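Local coordinates for RTX toxin RtxA (Vibrio vulnificus MO6-24/O, PDB 6IMP), which acts as a secreted virulence toxin whose crystallised alpha/beta hydrolase domain probably carries out a hydrolytic reaction, at residues L131-L135 / M157-L161; A76-T80 / R136-D142; K212-A216 / G260-E264; Y177-P182 / D204-P208. All coordinates share one frame; numbering follows the deposited sequence.

Contact 1: L131-L135 / M157-L161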
loop_
_atom_site.group_PDB
_atom_site.type_symbol
_atom_site.label_atom_id
_atom_site.label_comp_id
_atom_site.label_asym_id
_atom_site.label_seq_id
_atom_site.Cartn_x
_atom_site.Cartn_y
_atom_site.Cartn_z
ATOM N N LEU A 131 3.480 -0.576 10.641
ATOM C CA LEU A 131 4.310 0.441 9.957
ATOM C C LEU A 131 3.510 1.160 8.884
ATOM O O LEU A 131 2.972 0.524 7.981
ATOM C CB LEU A 131 5.563 -0.175 9.313
ATOM C CG LEU A 131 6.385 0.812 8.450
ATOM C CD1 LEU A 131 6.941 1.937 9.307
ATOM C CD2 LEU A 131 7.515 0.143 7.666
ATOM N N ALA A 132 3.485 2.487 8.964
ATOM C CA ALA A 132 2.638 3.303 8.093
ATOM C C ALA A 132 3.379 4.515 7.544
ATOM O O ALA A 132 3.342 5.607 8.137
ATOM C CB ALA A 132 1.394 3.742 8.838
ATOM N N VAL A 133 3.994 4.316 6.380
ATOM C CA VAL A 133 4.906 5.287 5.769
ATOM C C VAL A 133 4.422 5.694 4.379
ATOM O O VAL A 133 4.033 4.847 3.565
ATOM C CB VAL A 133 6.320 4.700 5.665
ATOM C CG1 VAL A 133 7.262 5.647 4.943
ATOM C CG2 VAL A 133 6.839 4.395 7.056
ATOM N N ASN A 134 4.430 7.001 4.129
ATOM C CA ASN A 134 4.125 7.544 2.806
ATOM C C ASN A 134 5.166 7.137 1.762
ATOM O O ASN A 134 6.366 7.306 1.953
ATOM C CB ASN A 134 4.086 9.070 2.850
ATOM C CG ASN A 134 2.815 9.609 3.446
ATOM O OD1 ASN A 134 1.726 9.395 2.921
ATOM N ND2 ASN A 134 2.948 10.348 4.528
ATOM N N LEU A 135 4.678 6.684 0.622
ATOM C CA LEU A 135 5.483 6.578 -0.586
ATOM C C LEU A 135 5.897 7.969 -1.042
ATOM O O LEU A 135 5.274 8.966 -0.653
ATOM C CB LEU A 135 4.662 5.921 -1.680
ATOM C CG LEU A 135 4.079 4.571 -1.272
ATOM C CD1 LEU A 135 2.891 4.205 -2.142
ATOM C CD2 LEU A 135 5.167 3.512 -1.339
ATOM N N MET A 157 10.927 0.625 3.110
ATOM C CA MET A 157 10.048 0.410 4.237
ATOM C C MET A 157 10.241 -0.983 4.778
ATOM O O MET A 157 10.326 -1.168 5.980
ATOM C CB MET A 157 8.603 0.594 3.821
ATOM C CG MET A 157 8.202 2.034 3.631
ATOM S SD MET A 157 6.563 2.047 2.909
ATOM C CE MET A 157 6.660 3.465 1.828
ATOM N N PHE A 158 10.307 -1.965 3.893
ATOM C CA PHE A 158 10.622 -3.318 4.328
ATOM C C PHE A 158 11.914 -3.331 5.120
ATOM O O PHE A 158 11.925 -3.691 6.292
ATOM C CB PHE A 158 10.749 -4.277 3.156
ATOM C CG PHE A 158 10.781 -5.716 3.573
ATOM C CD1 PHE A 158 9.737 -6.251 4.323
ATOM C CD2 PHE A 158 11.838 -6.536 3.229
ATOM C CE1 PHE A 158 9.744 -7.576 4.712
ATOM C CE2 PHE A 158 11.850 -7.867 3.613
ATOM C CZ PHE A 158 10.805 -8.385 4.363
ATOM N N ASN A 159 12.990 -2.882 4.485
ATOM C CA ASN A 159 14.317 -2.954 5.079
ATOM C C ASN A 159 14.347 -2.285 6.443
ATOM O O ASN A 159 14.968 -2.801 7.358
ATOM C CB ASN A 159 15.367 -2.338 4.156
ATOM C CG ASN A 159 15.672 -3.213 2.954
ATOM O OD1 ASN A 159 15.773 -4.443 3.060
ATOM N ND2 ASN A 159 15.825 -2.582 1.801
ATOM N N TYR A 160 13.608 -1.190 6.602
ATOM C CA TYR A 160 13.502 -0.521 7.917
ATOM C C TYR A 160 12.980 -1.445 9.026
ATOM O O TYR A 160 13.422 -1.362 10.177
ATOM C CB TYR A 160 12.619 0.729 7.834
ATOM C CG TYR A 160 12.290 1.312 9.185
ATOM C CD1 TYR A 160 13.283 1.868 9.976
ATOM C CD2 TYR A 160 10.996 1.275 9.687
ATOM C CE1 TYR A 160 13.004 2.390 11.233
ATOM C CE2 TYR A 160 10.697 1.808 10.934
ATOM C CZ TYR A 160 11.708 2.364 11.709
ATOM O OH TYR A 160 11.423 2.898 12.949
ATOM N N LEU A 161 12.032 -2.311 8.680
ATOM C CA LEU A 161 11.498 -3.275 9.635
ATOM C C LEU A 161 12.556 -4.300 9.972
ATOM O O LEU A 161 12.952 -4.430 11.131
ATOM C CB LEU A 161 10.257 -3.972 9.074
ATOM C CG LEU A 161 9.058 -3.069 8.785
ATOM C CD1 LEU A 161 7.918 -3.920 8.256
ATOM C CD2 LEU A 161 8.619 -2.290 10.021
#
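Leu131 and Met157 carry most of this strand-to-helix contact. Leu131 reaches the helix at its backbone: its CD2 lies 3.5 Å from Met157 O. The same methyl meets Leu161 CD2 at 3.6 Å, touching the helix at two residues one turn apart. Met157 runs along the strand and passes Val133 in the opposite direction, with its SD 3.8 Å from Val133 CB. A bend at the thioether (chi3 -144°) then carries Met157 CE to within 3.5 Å of Leu135 CD2, which it meets at about a right angle. This one side chain therefore spans the end of strand 131-133 and the start of the loop.

Leu131 and Met157 supply most of the buried surface. Tyr160 adds little: the other branch of Leu131, CD1, meets CE2 of its ring obliquely at 4.1 Å, and the ring also lies against Ile16 and Glu17. The Tyr160 hydroxyl is hydrogen-bonded to Lys165. Partly exposed Asn159 marks the helix side turned from the strand and packs on Tyr190. No hydrogen bond crosses the contact.

This is helix-on-sheet packing of the alpha/beta hydrolase fold; the N-to-C directions of the two short segments are 144° apart, nearer antiparallel than parallel. Strand 129-133 lies between strands 78-84 and 101-105. Helix 147-164 also reaches both neighbours, through Leu161 on Tyr83 and Met157 on Leu105, while Phe158 packs against helix 180-192.

Contact 2: A76-T80 / R136-D142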
loop_
_atom_site.group_PDB
_atom_site.type_symbol
_atom_site.label_atom_id
_atom_site.label_comp_id
_atom_site.label_asym_id
_atom_site.label_seq_id
_atom_site.Cartn_x
_atom_site.Cartn_y
_atom_site.Cartn_z
ATOM N N ALA A 76 15.106 8.437 -3.502
ATOM C CA ALA A 76 14.932 9.773 -4.117
ATOM C C ALA A 76 14.847 10.889 -3.079
ATOM O O ALA A 76 14.724 12.053 -3.432
ATOM C CB ALA A 76 13.692 9.799 -5.006
ATOM N N GLY A 77 14.916 10.547 -1.801
ATOM C CA GLY A 77 14.588 11.514 -0.745
ATOM C C GLY A 77 14.104 10.822 0.515
ATOM O O GLY A 77 14.365 9.635 0.715
ATOM N N ARG A 78 13.399 11.559 1.371
ATOM C CA ARG A 78 12.945 10.989 2.641
ATOM C C ARG A 78 11.475 10.554 2.641
ATOM O O ARG A 78 10.649 11.066 1.876
ATOM C CB ARG A 78 13.298 11.891 3.825
ATOM C CG ARG A 78 12.566 13.212 3.912
ATOM C CD ARG A 78 13.326 14.178 4.812
ATOM N NE ARG A 78 12.624 15.446 4.957
ATOM C CZ ARG A 78 12.585 16.403 4.029
ATOM N NH1 ARG A 78 11.924 17.528 4.266
ATOM N NH2 ARG A 78 13.222 16.254 2.875
ATOM N N LEU A 79 11.209 9.525 3.442
ATOM C CA LEU A 79 9.921 8.836 3.470
ATOM C C LEU A 79 9.357 8.897 4.882
ATOM O O LEU A 79 9.885 8.269 5.805
ATOM C CB LEU A 79 10.079 7.370 3.061
ATOM C CG LEU A 79 10.586 7.070 1.651
ATOM C CD1 LEU A 79 10.940 5.591 1.508
ATOM C CD2 LEU A 79 9.556 7.478 0.607
ATOM N N THR A 80 8.264 9.629 5.044
ATOM C CA THR A 80 7.824 10.030 6.369
ATOM C C THR A 80 6.523 9.354 6.772
ATOM O O THR A 80 5.599 9.224 5.970
ATOM C CB THR A 80 7.621 11.535 6.413
ATOM O OG1 THR A 80 6.634 11.899 5.447
ATOM C CG2 THR A 80 8.918 12.237 6.101
ATOM N N ARG A 136 6.926 8.048 -1.881
ATOM C CA ARG A 136 7.345 9.343 -2.423
ATOM C C ARG A 136 6.160 10.137 -2.989
ATOM O O ARG A 136 5.339 9.597 -3.729
ATOM C CB ARG A 136 8.386 9.170 -3.517
ATOM C CG ARG A 136 7.841 8.570 -4.795
ATOM C CD ARG A 136 8.959 8.317 -5.768
ATOM N NE ARG A 136 9.840 7.253 -5.310
ATOM C CZ ARG A 136 10.981 6.930 -5.903
ATOM N NH1 ARG A 136 11.723 5.946 -5.413
ATOM N NH2 ARG A 136 11.363 7.563 -7.009
ATOM N N GLY A 137 6.084 11.413 -2.625
ATOM C CA GLY A 137 5.092 12.335 -3.189
ATOM C C GLY A 137 3.801 12.379 -2.397
ATOM O O GLY A 137 2.890 13.153 -2.718
ATOM N N TYR A 138 3.745 11.568 -1.342
ATOM C CA TYR A 138 2.560 11.406 -0.532
ATOM C C TYR A 138 2.884 11.827 0.880
ATOM O O TYR A 138 3.986 11.569 1.376
ATOM C CB TYR A 138 2.125 9.950 -0.537
ATOM C CG TYR A 138 1.341 9.564 -1.762
ATOM C CD1 TYR A 138 -0.014 9.847 -1.852
ATOM C CD2 TYR A 138 1.946 8.901 -2.826
ATOM C CE1 TYR A 138 -0.753 9.469 -2.957
ATOM C CE2 TYR A 138 1.214 8.521 -3.941
ATOM C CZ TYR A 138 -0.136 8.809 -4.004
ATOM O OH TYR A 138 -0.878 8.454 -5.119
ATOM N N GLY A 139 1.898 12.440 1.533
ATOM C CA GLY A 139 2.067 13.033 2.863
ATOM C C GLY A 139 3.240 13.992 2.933
ATOM O O GLY A 139 3.247 15.029 2.268
ATOM N N GLU A 140 4.241 13.633 3.735
ATOM C CA GLU A 140 5.420 14.480 3.950
ATOM C C GLU A 140 6.690 13.866 3.327
ATOM O O GLU A 140 7.799 14.330 3.581
ATOM C CB GLU A 140 5.622 14.737 5.458
ATOM C CG GLU A 140 5.033 16.048 5.976
ATOM C CD GLU A 140 5.497 16.384 7.398
ATOM O OE1 GLU A 140 5.596 15.462 8.239
ATOM O OE2 GLU A 140 5.761 17.577 7.679
ATOM N N SER A 141 6.527 12.838 2.501
ATOM C CA SER A 141 7.673 12.172 1.886
ATOM C C SER A 141 8.120 12.959 0.673
ATOM O O SER A 141 7.295 13.566 -0.011
ATOM C CB SER A 141 7.313 10.736 1.492
ATOM O OG SER A 141 7.027 9.951 2.644
ATOM N N ASP A 142 9.423 12.950 0.404
ATOM C CA ASP A 142 9.972 13.729 -0.707
ATOM C C ASP A 142 9.726 13.050 -2.022
ATOM O O ASP A 142 9.723 11.826 -2.104
ATOM C CB ASP A 142 11.475 13.904 -0.578
ATOM C CG ASP A 142 11.856 14.852 0.512
ATOM O OD1 ASP A 142 11.320 15.988 0.549
ATOM O OD2 ASP A 142 12.722 14.462 1.320
#
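Arg78 starts with CG wedged between its backbone N and carbonyl carbon (chi1 68°), then runs extended to NE across Asp142. A turn at chi4 (-76°) presents NH2 to the carboxylate, and the two form a salt bridge. The guanidinium and carboxylate planes are 59° apart, so the groups do not meet flat. The place of Asp142 OD2 is less sure, and the very short separation in the model should not be taken literally.

The backbone supports the same pair. Asp142 N donates to Arg78 O at 2.7 Å, in the carbonyl plane. Arg78 N is hydrogen-bonded to Asp142 OD2, with the same reservation about that oxygen. The other carboxylate oxygen, OD1, accepts from the backbone of Asp25.

Ser141 OG lies beside its own backbone N and accepts from Thr80 N at 2.7 Å. The same hydroxyl is hydrogen-bonded to Asn134 O, so it ties the backbone of strand 78-84 to the residue just after strand 129-133. Leu79 CD2 packs 3.7 Å from Arg136 N. At the outer end, Ala76 CB lies over one face of the Arg136 guanidinium, 3.8 Å from NH2. Arg136 also forms a salt bridge with Asp153.

The loop turns sharply through a type II' beta turn from Tyr138 to Ser141, closed by Ser141 N on Tyr138 O at 3.1 Å. Gly139 takes a positive phi there. Residues 136-141 read Arg-Gly-Tyr-Gly-Glu-Ser. This matches the RGxGxS sequence common in alpha/beta hydrolases after the strand that pairs with the antiparallel second strand, here 78-84.

Contact 3: K212-A216 / G260-E264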
loop_
_atom_site.group_PDB
_atom_site.type_symbol
_atom_site.label_atom_id
_atom_site.label_comp_id
_atom_site.label_asym_id
_atom_site.label_seq_id
_atom_site.Cartn_x
_atom_site.Cartn_y
_atom_site.Cartn_z
ATOM N N LYS A 212 -7.586 -1.168 -15.373
ATOM C CA LYS A 212 -8.859 -1.657 -14.864
ATOM C C LYS A 212 -9.386 -0.790 -13.726
ATOM O O LYS A 212 -10.592 -0.717 -13.495
ATOM C CB LYS A 212 -8.711 -3.113 -14.428
ATOM C CG LYS A 212 -8.537 -4.046 -15.625
ATOM C CD LYS A 212 -8.156 -5.467 -15.230
ATOM C CE LYS A 212 -9.067 -6.510 -15.876
ATOM N NZ LYS A 212 -9.497 -7.544 -14.887
ATOM N N ALA A 213 -8.480 -0.110 -13.040
ATOM C CA ALA A 213 -8.860 0.898 -12.068
ATOM C C ALA A 213 -9.359 2.170 -12.741
ATOM O O ALA A 213 -10.333 2.770 -12.285
ATOM C CB ALA A 213 -7.687 1.210 -11.159
ATOM N N ILE A 214 -8.665 2.597 -13.796
ATOM C CA ILE A 214 -9.066 3.775 -14.571
ATOM C C ILE A 214 -10.425 3.515 -15.222
ATOM O O ILE A 214 -11.318 4.369 -15.179
ATOM C CB ILE A 214 -7.995 4.144 -15.635
ATOM C CG1 ILE A 214 -6.825 4.874 -14.951
ATOM C CG2 ILE A 214 -8.581 5.038 -16.734
ATOM C CD1 ILE A 214 -5.531 4.871 -15.730
ATOM N N THR A 215 -10.561 2.310 -15.782
ATOM C CA THR A 215 -11.813 1.786 -16.345
ATOM C C THR A 215 -13.007 1.807 -15.379
ATOM O O THR A 215 -14.114 2.174 -15.775
ATOM C CB THR A 215 -11.599 0.336 -16.847
ATOM O OG1 THR A 215 -10.939 0.356 -18.120
ATOM C CG2 THR A 215 -12.916 -0.428 -16.984
ATOM N N ALA A 216 -12.795 1.377 -14.137
ATOM C CA ALA A 216 -13.890 1.260 -13.157
ATOM C C ALA A 216 -14.506 2.615 -12.840
ATOM O O ALA A 216 -15.701 2.712 -12.606
ATOM C CB ALA A 216 -13.399 0.596 -11.871
ATOM N N GLY A 260 -17.553 -1.434 -8.483
ATOM C CA GLY A 260 -16.955 -1.799 -9.779
ATOM C C GLY A 260 -15.525 -2.334 -9.751
ATOM O O GLY A 260 -15.216 -3.338 -10.403
ATOM N N LEU A 261 -14.647 -1.661 -9.015
ATOM C CA LEU A 261 -13.283 -2.143 -8.830
ATOM C C LEU A 261 -13.236 -3.588 -8.309
ATOM O O LEU A 261 -12.460 -4.408 -8.802
ATOM C CB LEU A 261 -12.526 -1.232 -7.872
ATOM C CG LEU A 261 -11.027 -1.526 -7.816
ATOM C CD1 LEU A 261 -10.359 -1.069 -9.101
ATOM C CD2 LEU A 261 -10.353 -0.885 -6.614
ATOM N N GLY A 262 -14.088 -3.887 -7.328
ATOM C CA GLY A 262 -14.052 -5.160 -6.605
ATOM C C GLY A 262 -14.490 -6.361 -7.420
ATOM O O GLY A 262 -14.126 -7.497 -7.103
ATOM N N GLU A 263 -15.294 -6.119 -8.451
ATOM C CA GLU A 263 -15.592 -7.157 -9.455
ATOM C C GLU A 263 -14.310 -7.634 -10.125
ATOM O O GLU A 263 -13.976 -8.825 -10.089
ATOM C CB GLU A 263 -16.566 -6.639 -10.527
ATOM C CG GLU A 263 -18.007 -7.097 -10.340
ATOM C CD GLU A 263 -18.813 -7.024 -11.624
ATOM O OE1 GLU A 263 -18.530 -7.817 -12.557
ATOM O OE2 GLU A 263 -19.728 -6.176 -11.699
ATOM N N GLU A 264 -13.581 -6.686 -10.703
ATOM C CA GLU A 264 -12.323 -6.976 -11.383
ATOM C C GLU A 264 -11.411 -7.787 -10.484
ATOM O O GLU A 264 -10.682 -8.664 -10.943
ATOM C CB GLU A 264 -11.627 -5.673 -11.790
ATOM C CG GLU A 264 -12.345 -4.880 -12.878
ATOM C CD GLU A 264 -12.262 -5.536 -14.249
ATOM O OE1 GLU A 264 -11.854 -6.721 -14.337
ATOM O OE2 GLU A 264 -12.598 -4.856 -15.250
#
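Lys212 reaches across to Glu264 and overlaps its carboxylate with the last two atoms of its chain. NZ lies 2.6 Å from Glu264 OE1 in a hydrogen-bonded salt bridge, and CE lies alongside the same oxygen. The amine does not come in the plane of the carboxylate. It meets OE1 from above, 51° out of that plane. Both side chains bend to make this pairing: Lys212 at chi3 and chi4, Glu264 at chi2 (-71°), which folds the carboxylate over toward helix 212-216. Both residues are partly exposed, so the pair lies on the solvent side of the contact.

Beneath it Leu261 packs against Ala213 and Ala216. The segment axes are 9.2 Å apart at closest approach and run at 145° to each other, nearer antiparallel than parallel. Helix 210-216 belongs to the connection between strands 200-204 and 252-256, where many alpha/beta hydrolases insert a cap. Helix 260-274 follows strand 252-256. The contact thus joins the start of that connection to the helix just beyond it.

Leu261 reaches across with CD1, which lies 3.9 Å from Ala213 CA and 4.1 Å from Ala213 CB. Its neighbours also include Pro208 and His288, while Ala213 touches Met207. Toward the other end, Ala216 CB packs against the helix backbone, 3.8 Å from Leu261 N. There the two backbones come nearest, with 5.5 Å between the CA atoms of Ala216 and Gly260.

Contact 4: Y177-P182 / D204-P208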
loop_
_atom_site.group_PDB
_atom_site.type_symbol
_atom_site.label_atom_id
_atom_site.label_comp_id
_atom_site.label_asym_id
_atom_site.label_seq_id
_atom_site.Cartn_x
_atom_site.Cartn_y
_atom_site.Cartn_z
ATOM N N TYR A 177 -3.347 -1.978 0.535
ATOM C CA TYR A 177 -4.665 -1.419 0.226
ATOM C C TYR A 177 -4.522 -0.918 -1.205
ATOM O O TYR A 177 -3.475 -0.396 -1.580
ATOM C CB TYR A 177 -5.094 -0.425 1.324
ATOM C CG TYR A 177 -6.307 0.451 1.000
ATOM C CD1 TYR A 177 -7.567 -0.108 0.765
ATOM C CD2 TYR A 177 -6.211 1.828 1.037
ATOM C CE1 TYR A 177 -8.658 0.688 0.471
ATOM C CE2 TYR A 177 -7.303 2.627 0.762
ATOM C CZ TYR A 177 -8.521 2.049 0.477
ATOM O OH TYR A 177 -9.602 2.850 0.217
ATOM N N SER A 178 -5.565 -1.123 -2.013
ATOM C CA SER A 178 -5.868 -0.347 -3.223
ATOM C C SER A 178 -4.645 -0.376 -4.164
ATOM O O SER A 178 -4.146 -1.466 -4.445
ATOM C CB SER A 178 -6.297 1.072 -2.835
ATOM O OG SER A 178 -7.004 1.684 -3.891
ATOM N N MET A 179 -4.145 0.780 -4.621
ATOM C CA MET A 179 -2.858 0.833 -5.369
ATOM C C MET A 179 -1.720 0.172 -4.599
ATOM O O MET A 179 -0.804 -0.364 -5.194
ATOM C CB MET A 179 -2.466 2.276 -5.692
ATOM C CG MET A 179 -1.096 2.464 -6.356
ATOM S SD MET A 179 -0.858 4.171 -6.946
ATOM C CE MET A 179 -0.024 4.868 -5.530
ATOM N N GLY A 180 -1.776 0.250 -3.274
ATOM C CA GLY A 180 -0.921 -0.561 -2.398
ATOM C C GLY A 180 -0.980 -2.051 -2.709
ATOM O O GLY A 180 0.014 -2.757 -2.573
ATOM N N GLY A 181 -2.142 -2.522 -3.146
ATOM C CA GLY A 181 -2.316 -3.914 -3.609
ATOM C C GLY A 181 -1.192 -4.463 -4.486
ATOM O O GLY A 181 -0.428 -5.307 -4.041
ATOM N N PRO A 182 -1.095 -3.989 -5.742
ATOM C CA PRO A 182 -0.031 -4.402 -6.664
ATOM C C PRO A 182 1.381 -4.058 -6.172
ATOM O O PRO A 182 2.328 -4.795 -6.447
ATOM C CB PRO A 182 -0.346 -3.612 -7.939
ATOM C CG PRO A 182 -1.151 -2.446 -7.474
ATOM C CD PRO A 182 -1.964 -2.961 -6.339
ATOM N N ASP A 204 -5.705 -5.935 0.167
ATOM C CA ASP A 204 -6.911 -5.289 0.710
ATOM C C ASP A 204 -7.555 -4.429 -0.368
ATOM O O ASP A 204 -7.058 -3.361 -0.673
ATOM C CB ASP A 204 -6.541 -4.423 1.945
ATOM C CG ASP A 204 -7.737 -3.640 2.525
ATOM O OD1 ASP A 204 -8.897 -3.915 2.124
ATOM O OD2 ASP A 204 -7.515 -2.751 3.395
ATOM N N ARG A 205 -8.672 -4.887 -0.922
ATOM C CA ARG A 205 -9.430 -4.094 -1.909
ATOM C C ARG A 205 -8.492 -3.571 -3.008
ATOM O O ARG A 205 -8.461 -2.370 -3.287
ATOM C CB ARG A 205 -10.147 -2.918 -1.232
ATOM C CG ARG A 205 -11.152 -3.327 -0.164
ATOM C CD ARG A 205 -11.557 -2.146 0.722
ATOM N NE ARG A 205 -10.580 -1.878 1.779
ATOM C CZ ARG A 205 -10.596 -0.822 2.596
ATOM N NH1 ARG A 205 -11.559 0.084 2.512
ATOM N NH2 ARG A 205 -9.624 -0.660 3.489
ATOM N N PRO A 206 -7.713 -4.477 -3.621
ATOM C CA PRO A 206 -6.641 -4.126 -4.527
ATOM C C PRO A 206 -7.063 -3.360 -5.763
ATOM O O PRO A 206 -8.212 -3.447 -6.204
ATOM C CB PRO A 206 -6.124 -5.490 -4.973
ATOM C CG PRO A 206 -7.333 -6.330 -4.939
ATOM C CD PRO A 206 -7.935 -5.928 -3.636
ATOM N N MET A 207 -6.075 -2.690 -6.352
ATOM C CA MET A 207 -6.114 -2.258 -7.745
ATOM C C MET A 207 -5.514 -3.407 -8.523
ATOM O O MET A 207 -4.346 -3.718 -8.329
ATOM C CB MET A 207 -5.230 -1.028 -7.914
ATOM C CG MET A 207 -4.782 -0.756 -9.333
ATOM S SD MET A 207 -3.614 0.606 -9.396
ATOM C CE MET A 207 -4.666 1.999 -9.004
ATOM N N PRO A 208 -6.305 -4.073 -9.383
ATOM C CA PRO A 208 -5.707 -5.242 -10.012
ATOM C C PRO A 208 -4.755 -4.851 -11.098
ATOM O O PRO A 208 -3.850 -5.603 -11.430
ATOM C CB PRO A 208 -6.902 -5.942 -10.622
ATOM C CG PRO A 208 -7.786 -4.814 -11.034
ATOM C CD PRO A 208 -7.666 -3.819 -9.903
#
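Tyr177 and Arg205 meet beside what is probably the nucleophile elbow of the hydrolase fold, the tight turn at Ser178 between strand 172-177 and helix 180-192. The phenol carbon Tyr177 CE1 lies over the centre of the Arg205 guanidinium, 3.2 Å from CZ. The two planes are 40° apart, so the groups are tilted and not stacked flat. A chi1 of 168° turns the Tyr177 ring away from its own backbone N and brings CE1 over the guanidinium.

Within 204-208, Arg205 grips Asp204 side-on. Arg205 NE donates to Asp204 OD1 at 2.7 Å and NH2 to OD2 at 3.0 Å, both close to the guanidinium plane. NH2 is also hydrogen-bonded to Ser291 OG, and Asp204 OD2 to His175. His288 is hydrogen-bonded to Ser178 OG through its ring NE2 and to Tyr177 OH through its carbonyl O, consistent with a Ser-His catalytic pair.

Met207 packs its CE 4.0 Å from Met179 CB. Pro182 crosses Met207 at about a right angle. The backbones are joined by Ser178 N on Asp204 O at 3.0 Å. Ser178 O accepts twice: Met207 N, at 3.0 Å, and Gly181 N reach it from opposite faces of the carbonyl plane.

Contacts 1 and 4 are buried; contacts 2 and 3 only partly. Contact 1 is van der Waals packing of helix on sheet, with no hydrogen bond across it. Contact 4, closest to the chain's centre, combines backbone bonds across the segments with an ion pair inside 204-208, at the probable active-site turn. Contacts 2 and 3 each have a salt bridge; in contact 3 both partners are partly exposed, in contact 2 the aspartate is buried. Contact 2 adds strand-to-loop backbone bonds, whereas contact 3 joins two helices. Contacts 1 and 2 touch, on neighbouring strands 129-133 and 78-84. Contacts 3 and 4 touch where Leu261 and Ala213 meet residues 206-208. Contacts 1 and 3 have centres about 27 Å apart.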